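Local coordinates for single-stranded DNA-binding protein (Enterobacter phage Enc34, PDB 5ODL) that binds single-stranded DNA, holding thymidine nucleotides, probably on a barrel of the OB-fold type, at residues A[113-118]-A[163-168]; A[25-30]-A[144-149]. One frame throughout, in Å; residues are numbered along the deposited sequence. Where two conformers were deposited one is given.

Contact 1 (A[113-118]-A[163-168]); sequences ARESTR and NANLLS. With nucleotides of chain B.
Glu-115 lays its aliphatic part against the backbone of Leu-166, CG coming to 3.3 Å from Leu-166 O. Its chain then turns about CB-CG (chi2 -82°), which carries the carboxylate past Asn-165; the two flat groups cross with their planes 45° apart, and Glu-115 OE1 stands 4.0 Å from Asn-165 OD1. The other carboxylate oxygen, OE2, takes Thr-117 N on its anti side, somewhat out of the carboxylate plane, whereas Asn-165 pairs with a base: OD1 accepts from N3 of DT3 of chain B (3.0 Å) and ND2 donates to O4 of the same thymine (2.9 Å). Both bonds are nearly straight, and the pairing of one donor with one acceptor fixes the amide flip. Closer to the backbone, Ala-113 CB packs on Leu-166 CB at 3.8 Å. The strands make a single bridge at Arg-114, whose N donates to Ala-164 O while its O accepts from Leu-166 N; splayed by 68°, they meet as the third and fifth strands of an OB barrel do where it closes. A water linking Thr-117 O and Leu-166 O extends the join. Toward DT5 and DT6 of chain B, Arg-114 in one of its two conformers lays one guanidinium face against the methyl C7 of DT6, 3.3 Å from NH2, while NH1 makes a weak bond to OP2 of DT5.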
loop_
_atom_site.group_PDB
_atom_site.type_symbol
_atom_site.label_atom_id
_atom_site.label_comp_id
_atom_site.label_asym_id
_atom_site.label_seq_id
_atom_site.Cartn_x
_atom_site.Cartn_y
_atom_site.Cartn_z
ATOM N N ALA A 113 0.811 1.866 3.171
ATOM C CA ALA A 113 2.090 1.184 3.018
ATOM C C ALA A 113 3.222 2.193 3.168
ATOM O O ALA A 113 3.078 3.342 2.749
ATOM C CB ALA A 113 2.144 0.473 1.685
ATOM N N ARG A 114 4.329 1.765 3.797
ATOM C CA ARG A 114 5.442 2.662 4.137
ATOM C C ARG A 114 6.777 1.967 3.851
ATOM O O ARG A 114 6.841 0.755 3.730
ATOM C CB ARG A 114 5.401 3.108 5.621
ATOM C CG ARG A 114 4.043 3.483 6.219
ATOM C CD ARG A 114 4.190 4.019 7.658
ATOM N NE ARG A 114 4.640 5.417 7.658
ATOM C CZ ARG A 114 5.420 6.007 8.562
ATOM N NH1 ARG A 114 5.860 5.355 9.634
ATOM N NH2 ARG A 114 5.754 7.284 8.383
ATOM N N GLU A 115 7.849 2.746 3.724
ATOM C CA GLU A 115 9.188 2.163 3.614
ATOM C C GLU A 115 10.250 3.227 3.902
ATOM O O GLU A 115 10.088 4.388 3.537
ATOM C CB GLU A 115 9.450 1.500 2.241
ATOM C CG GLU A 115 9.666 -0.027 2.268
ATOM C CD GLU A 115 11.079 -0.491 2.631
ATOM O OE1 GLU A 115 11.357 -1.688 2.408
ATOM O OE2 GLU A 115 11.916 0.280 3.149
ATOM N N SER A 116 11.324 2.806 4.567
ATOM C CA SER A 116 12.490 3.667 4.761
ATOM C C SER A 116 13.264 3.909 3.465
ATOM O O SER A 116 13.867 4.972 3.301
ATOM C CB SER A 116 13.420 3.089 5.843
ATOM O OG SER A 116 13.749 1.747 5.557
ATOM N N THR A 117 13.282 2.925 2.568
ATOM C CA THR A 117 13.942 3.040 1.282
ATOM C C THR A 117 12.921 3.614 0.318
ATOM O O THR A 117 11.791 3.094 0.238
ATOM C CB THR A 117 14.406 1.663 0.789
ATOM O OG1 THR A 117 15.349 1.130 1.725
ATOM C CG2 THR A 117 15.053 1.731 -0.577
ATOM N N ARG A 118 13.275 4.656 -0.438
ATOM C CA ARG A 118 12.289 5.237 -1.341
ATOM C C ARG A 118 11.817 4.176 -2.350
ATOM O O ARG A 118 12.616 3.489 -2.973
ATOM C CB ARG A 118 12.840 6.473 -2.052
ATOM C CG ARG A 118 11.761 7.381 -2.619
ATOM C CD ARG A 118 12.376 8.659 -3.166
ATOM N NE ARG A 118 13.162 8.404 -4.366
ATOM C CZ ARG A 118 13.808 9.308 -5.114
ATOM N NH1 ARG A 118 13.857 10.607 -4.825
ATOM N NH2 ARG A 118 14.437 8.861 -6.167
ATOM N N ASN A 163 1.849 -4.874 8.997
ATOM C CA ASN A 163 2.088 -3.645 8.223
ATOM C C ASN A 163 2.423 -4.039 6.783
ATOM O O ASN A 163 2.519 -5.239 6.458
ATOM C CB ASN A 163 3.246 -2.826 8.845
ATOM C CG ASN A 163 2.986 -2.418 10.287
ATOM O OD1 ASN A 163 1.910 -1.938 10.612
ATOM N ND2 ASN A 163 3.997 -2.594 11.165
ATOM N N ALA A 164 2.576 -3.026 5.914
ATOM C CA ALA A 164 2.950 -3.273 4.517
ATOM C C ALA A 164 4.142 -2.404 4.110
ATOM O O ALA A 164 4.118 -1.188 4.291
ATOM C CB ALA A 164 1.775 -2.990 3.598
ATOM N N ASN A 165 5.191 -3.073 3.620
ATOM C CA ASN A 165 6.288 -2.422 2.938
ATOM C C ASN A 165 5.795 -1.928 1.584
ATOM O O ASN A 165 5.060 -2.627 0.892
ATOM C CB ASN A 165 7.444 -3.407 2.734
ATOM C CG ASN A 165 8.120 -3.790 4.038
ATOM O OD1 ASN A 165 8.470 -2.935 4.866
ATOM N ND2 ASN A 165 8.302 -5.083 4.219
ATOM N N LEU A 166 6.200 -0.711 1.237
ATOM C CA LEU A 166 5.931 -0.084 -0.074
ATOM C C LEU A 166 7.179 -0.169 -0.972
ATOM O O LEU A 166 8.209 0.479 -0.672
ATOM C CB LEU A 166 5.539 1.363 0.150
ATOM C CG LEU A 166 5.205 2.177 -1.117
ATOM C CD1 LEU A 166 4.103 1.519 -1.942
ATOM C CD2 LEU A 166 4.865 3.595 -0.678
ATOM N N LEU A 167 7.084 -0.963 -2.043
ATOM C CA LEU A 167 8.191 -1.210 -2.953
ATOM C C LEU A 167 8.152 -0.385 -4.250
ATOM O O LEU A 167 9.223 0.045 -4.694
ATOM C CB LEU A 167 8.366 -2.691 -3.290
ATOM C CG LEU A 167 8.786 -3.606 -2.114
ATOM C CD1 LEU A 167 9.860 -2.984 -1.230
ATOM C CD2 LEU A 167 7.618 -4.038 -1.251
ATOM N N SER A 168 6.967 -0.182 -4.843
ATOM C CA SER A 168 6.889 0.511 -6.122
ATOM C C SER A 168 5.541 1.176 -6.263
ATOM O O SER A 168 4.532 0.666 -5.735
ATOM C CB SER A 168 7.155 -0.447 -7.293
ATOM O OG SER A 168 6.123 -1.394 -7.406
ATOM P P DT B 5 5.931 1.930 10.691
ATOM O OP1 DT B 5 5.954 1.312 9.348
ATOM O OP2 DT B 5 6.692 3.177 10.976
ATOM O "O5'" DT B 5 4.425 2.207 11.103
ATOM C "C5'" DT B 5 3.523 1.132 11.291
ATOM C "C4'" DT B 5 2.235 1.678 11.847
ATOM O "O4'" DT B 5 2.462 2.335 13.111
ATOM C "C3'" DT B 5 1.582 2.710 10.934
ATOM O "O3'" DT B 5 0.237 2.311 10.809
ATOM C "C2'" DT B 5 1.762 4.030 11.656
ATOM C "C1'" DT B 5 1.885 3.615 13.109
ATOM N N1 DT B 5 2.750 4.493 13.912
ATOM C C2 DT B 5 2.249 5.015 15.087
ATOM O O2 DT B 5 1.117 4.790 15.489
ATOM N N3 DT B 5 3.123 5.824 15.773
ATOM C C4 DT B 5 4.420 6.137 15.417
ATOM O O4 DT B 5 5.087 6.874 16.133
ATOM C C5 DT B 5 4.890 5.531 14.194
ATOM C C7 DT B 5 6.288 5.809 13.737
ATOM C C6 DT B 5 4.043 4.752 13.511
ATOM P P DT B 3 15.124 -5.466 11.749
ATOM O OP1 DT B 3 16.202 -5.244 12.744
ATOM O OP2 DT B 3 14.403 -6.776 11.718
ATOM O "O5'" DT B 3 14.066 -4.299 11.960
ATOM C "C5'" DT B 3 14.423 -2.920 11.756
ATOM C "C4'" DT B 3 13.160 -2.109 11.609
ATOM O "O4'" DT B 3 12.549 -2.412 10.336
ATOM C "C3'" DT B 3 12.104 -2.405 12.678
ATOM O "O3'" DT B 3 11.651 -1.189 13.258
ATOM C "C2'" DT B 3 11.008 -3.153 11.937
ATOM C "C1'" DT B 3 11.161 -2.656 10.513
ATOM N N1 DT B 3 10.739 -3.595 9.454
ATOM C C2 DT B 3 10.171 -3.075 8.307
ATOM O O2 DT B 3 9.967 -1.880 8.136
ATOM N N3 DT B 3 9.855 -4.011 7.356
ATOM C C4 DT B 3 10.024 -5.379 7.438
ATOM O O4 DT B 3 9.684 -6.093 6.502
ATOM C C5 DT B 3 10.618 -5.854 8.666
ATOM C C7 DT B 3 10.851 -7.320 8.837
ATOM C C6 DT B 3 10.962 -4.948 9.589
ATOM P P DT B 6 -0.719 2.980 9.736
ATOM O OP1 DT B 6 -1.792 1.982 9.425
ATOM O OP2 DT B 6 0.120 3.561 8.614
ATOM O "O5'" DT B 6 -1.395 4.152 10.579
ATOM C "C5'" DT B 6 -1.934 3.902 11.892
ATOM C "C4'" DT B 6 -2.117 5.203 12.635
ATOM O "O4'" DT B 6 -0.843 5.699 13.126
ATOM C "C3'" DT B 6 -2.728 6.337 11.803
ATOM O "O3'" DT B 6 -3.926 6.815 12.423
ATOM C "C2'" DT B 6 -1.648 7.408 11.781
ATOM C "C1'" DT B 6 -0.877 7.115 13.051
ATOM N N1 DT B 6 0.521 7.622 13.117
ATOM C C2 DT B 6 0.928 8.270 14.268
ATOM O O2 DT B 6 0.196 8.456 15.227
ATOM N N3 DT B 6 2.235 8.698 14.252
ATOM C C4 DT B 6 3.153 8.544 13.228
ATOM O O4 DT B 6 4.294 8.979 13.359
ATOM C C5 DT B 6 2.658 7.861 12.052
ATOM C C7 DT B 6 3.588 7.626 10.903
ATOM C C6 DT B 6 1.387 7.431 12.060
HETATM O O HOH W 1 10.872 0.777 -1.097
#

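Contact 2 (A[25-30]-A[144-149]). With GOL (glycerol), chain E.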
loop_
_atom_site.group_PDB
_atom_site.type_symbol
_atom_site.label_atom_id
_atom_site.label_comp_id
_atom_site.label_asym_id
_atom_site.label_seq_id
_atom_site.Cartn_x
_atom_site.Cartn_y
_atom_site.Cartn_z
ATOM N N VAL A 25 -1.114 -4.528 -6.204
ATOM C CA VAL A 25 -2.474 -4.051 -6.131
ATOM C C VAL A 25 -2.616 -3.056 -7.274
ATOM O O VAL A 25 -1.914 -2.044 -7.299
ATOM C CB VAL A 25 -2.744 -3.374 -4.782
ATOM C CG1 VAL A 25 -4.175 -2.922 -4.728
ATOM C CG2 VAL A 25 -2.464 -4.343 -3.631
ATOM N N SER A 26 -3.498 -3.377 -8.226
ATOM C CA SER A 26 -3.575 -2.633 -9.488
ATOM C C SER A 26 -4.788 -1.719 -9.530
ATOM O O SER A 26 -5.848 -2.047 -8.988
ATOM C CB SER A 26 -3.620 -3.588 -10.691
ATOM O OG SER A 26 -2.457 -4.398 -10.758
ATOM N N ASN A 27 -4.622 -0.568 -10.175
ATOM C CA ASN A 27 -5.752 0.298 -10.510
ATOM C C ASN A 27 -6.511 0.744 -9.275
ATOM O O ASN A 27 -7.711 0.560 -9.153
ATOM C CB ASN A 27 -6.656 -0.410 -11.511
ATOM C CG ASN A 27 -5.884 -0.877 -12.725
ATOM O OD1 ASN A 27 -5.186 -0.081 -13.374
ATOM N ND2 ASN A 27 -5.949 -2.170 -13.002
ATOM N N VAL A 28 -5.778 1.400 -8.397
ATOM C CA VAL A 28 -6.306 1.911 -7.135
ATOM C C VAL A 28 -6.009 3.398 -7.056
ATOM O O VAL A 28 -5.055 3.899 -7.694
ATOM C CB VAL A 28 -5.706 1.154 -5.896
ATOM C CG1 VAL A 28 -6.180 -0.288 -5.905
ATOM C CG2 VAL A 28 -4.186 1.204 -5.892
ATOM N N ARG A 29 -6.822 4.114 -6.281
ATOM C CA ARG A 29 -6.693 5.555 -6.170
ATOM C C ARG A 29 -5.751 5.935 -5.044
ATOM O O ARG A 29 -5.806 5.390 -3.979
ATOM C CB ARG A 29 -8.073 6.211 -6.019
ATOM C CG ARG A 29 -8.109 7.666 -6.486
ATOM C CD ARG A 29 -9.527 8.200 -6.664
ATOM N NE ARG A 29 -9.457 9.533 -7.259
ATOM C CZ ARG A 29 -10.459 10.398 -7.330
ATOM N NH1 ARG A 29 -11.677 10.095 -6.869
ATOM N NH2 ARG A 29 -10.240 11.575 -7.887
ATOM N N CYS A 30 -4.880 6.891 -5.304
ATOM C CA CYS A 30 -3.836 7.288 -4.389
ATOM C C CYS A 30 -4.369 8.449 -3.502
ATOM O O CYS A 30 -5.122 9.299 -3.992
ATOM C CB CYS A 30 -2.649 7.691 -5.297
ATOM S SG CYS A 30 -1.696 8.993 -4.689
ATOM N N TRP A 144 -4.665 7.590 -10.033
ATOM C CA TRP A 144 -4.718 6.137 -9.904
ATOM C C TRP A 144 -3.357 5.526 -10.233
ATOM O O TRP A 144 -2.632 6.006 -11.133
ATOM C CB TRP A 144 -5.808 5.513 -10.791
ATOM C CG TRP A 144 -7.176 6.031 -10.493
ATOM C CD1 TRP A 144 -7.655 7.280 -10.761
ATOM C CD2 TRP A 144 -8.234 5.314 -9.864
ATOM N NE1 TRP A 144 -8.948 7.394 -10.313
ATOM C CE2 TRP A 144 -9.328 6.203 -9.748
ATOM C CE3 TRP A 144 -8.358 4.018 -9.364
ATOM C CZ2 TRP A 144 -10.559 5.815 -9.170
ATOM C CZ3 TRP A 144 -9.561 3.637 -8.777
ATOM C CH2 TRP A 144 -10.648 4.538 -8.687
ATOM N N VAL A 145 -3.009 4.491 -9.469
ATOM C CA VAL A 145 -1.732 3.834 -9.524
ATOM C C VAL A 145 -1.908 2.330 -9.455
ATOM O O VAL A 145 -2.990 1.815 -9.179
ATOM C CB VAL A 145 -0.816 4.284 -8.342
ATOM C CG1 VAL A 145 -0.610 5.786 -8.326
ATOM C CG2 VAL A 145 -1.380 3.842 -6.997
ATOM N N SER A 146 -0.789 1.632 -9.673
ATOM C CA SER A 146 -0.636 0.242 -9.302
ATOM C C SER A 146 0.593 0.219 -8.386
ATOM O O SER A 146 1.536 0.981 -8.586
ATOM C CB SER A 146 -0.461 -0.658 -10.525
ATOM O OG SER A 146 -1.668 -0.717 -11.256
ATOM N N SER A 147 0.553 -0.601 -7.341
ATOM C CA SER A 147 1.642 -0.585 -6.356
ATOM C C SER A 147 2.023 -1.987 -5.923
ATOM O O SER A 147 1.163 -2.850 -5.770
ATOM C CB SER A 147 1.242 0.297 -5.181
ATOM O OG SER A 147 2.206 0.306 -4.146
ATOM N N VAL A 148 3.327 -2.226 -5.802
ATOM C CA VAL A 148 3.833 -3.468 -5.193
ATOM C C VAL A 148 4.100 -3.234 -3.709
ATOM O O VAL A 148 4.849 -2.325 -3.340
ATOM C CB VAL A 148 5.061 -4.043 -5.895
ATOM C CG1 VAL A 148 5.513 -5.324 -5.211
ATOM C CG2 VAL A 148 4.722 -4.336 -7.356
ATOM N N ILE A 149 3.450 -4.053 -2.874
ATOM C CA ILE A 149 3.640 -4.022 -1.418
ATOM C C ILE A 149 4.044 -5.414 -0.903
ATOM O O ILE A 149 4.008 -6.404 -1.660
ATOM C CB ILE A 149 2.362 -3.528 -0.717
ATOM C CG1 ILE A 149 1.206 -4.517 -0.929
ATOM C CG2 ILE A 149 1.985 -2.117 -1.207
ATOM C CD1 ILE A 149 -0.048 -4.138 -0.178
HETATM C C1 GOL E . -1.496 -3.393 -15.585
HETATM O O1 GOL E . -0.857 -3.867 -16.778
HETATM C C2 GOL E . -0.545 -2.631 -14.652
HETATM O O2 GOL E . -1.120 -2.592 -13.353
HETATM C C3 GOL E . 0.851 -3.260 -14.599
HETATM O O3 GOL E . 1.487 -3.076 -13.318
#
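Arg-29 runs across the indole of Trp-144, its CB standing 3.8 Å above the centre of the six-membered ring, almost exactly on the normal, in a CH-pi contact. With CG anti to the backbone N (chi1 -155°) and the chain extended to NE, CD reaches 3.6 Å from CZ2 and the guanidinium lies nearly parallel to the ring plane. The polar ends are tied elsewhere, Trp-144 NE1 to Asp-175 and Arg-29 NE to Gly-142 O. Asn-27 O meets the same ring at its edge, 3.5 Å from CE3. On the other face of the sheet the side chains of Val-28 and Val-145 cross, CG2 to CG2 at 4.0 Å, and Cys-30 CB abuts Val-145 CG1, a buried apolar layer covered by Leu-53 and Ile-51. Both faces pack tightly; the Ser-26 and Ser-146 side is looser and more polar: Ser-146 OG accepts from Asn-27 N at 3.1 Å and shares a hydrogen bond with O2 of a glycerol, probably from the crystallisation liquor, at 2.9 Å. Asn-27, its backbone in the left-handed region, and Val-28 both oppose Val-145 in a G1 beta bulge, which turns a corner in the chain, consistent with the strongly bent first strand of an OB fold.

The centres of contacts 1 and 2 lie about 13 Å apart, and their segments alternate along the chain: 25-30, 113-118, 144-149, then 163-168. Strands 144-156 and 159-173, consecutive and antiparallel, connect them directly, Leu-167 N probably bonding to Val-148 O, and Ser-147 OG hydrogen-bonded to Ser-168 O. A classic beta bulge sets Leu-167 and Ser-168 together against Val-148. From strand 28-31 the sheet also runs through 48-56 to 108-115, so contact 2 joins the first and fourth barrel strands and contact 1 the third and fifth, completing the ring expected of an OB fold. Contact 1 touches bound DNA, whereas contact 2 comes no nearer to it than about 7 Å between nearest atoms.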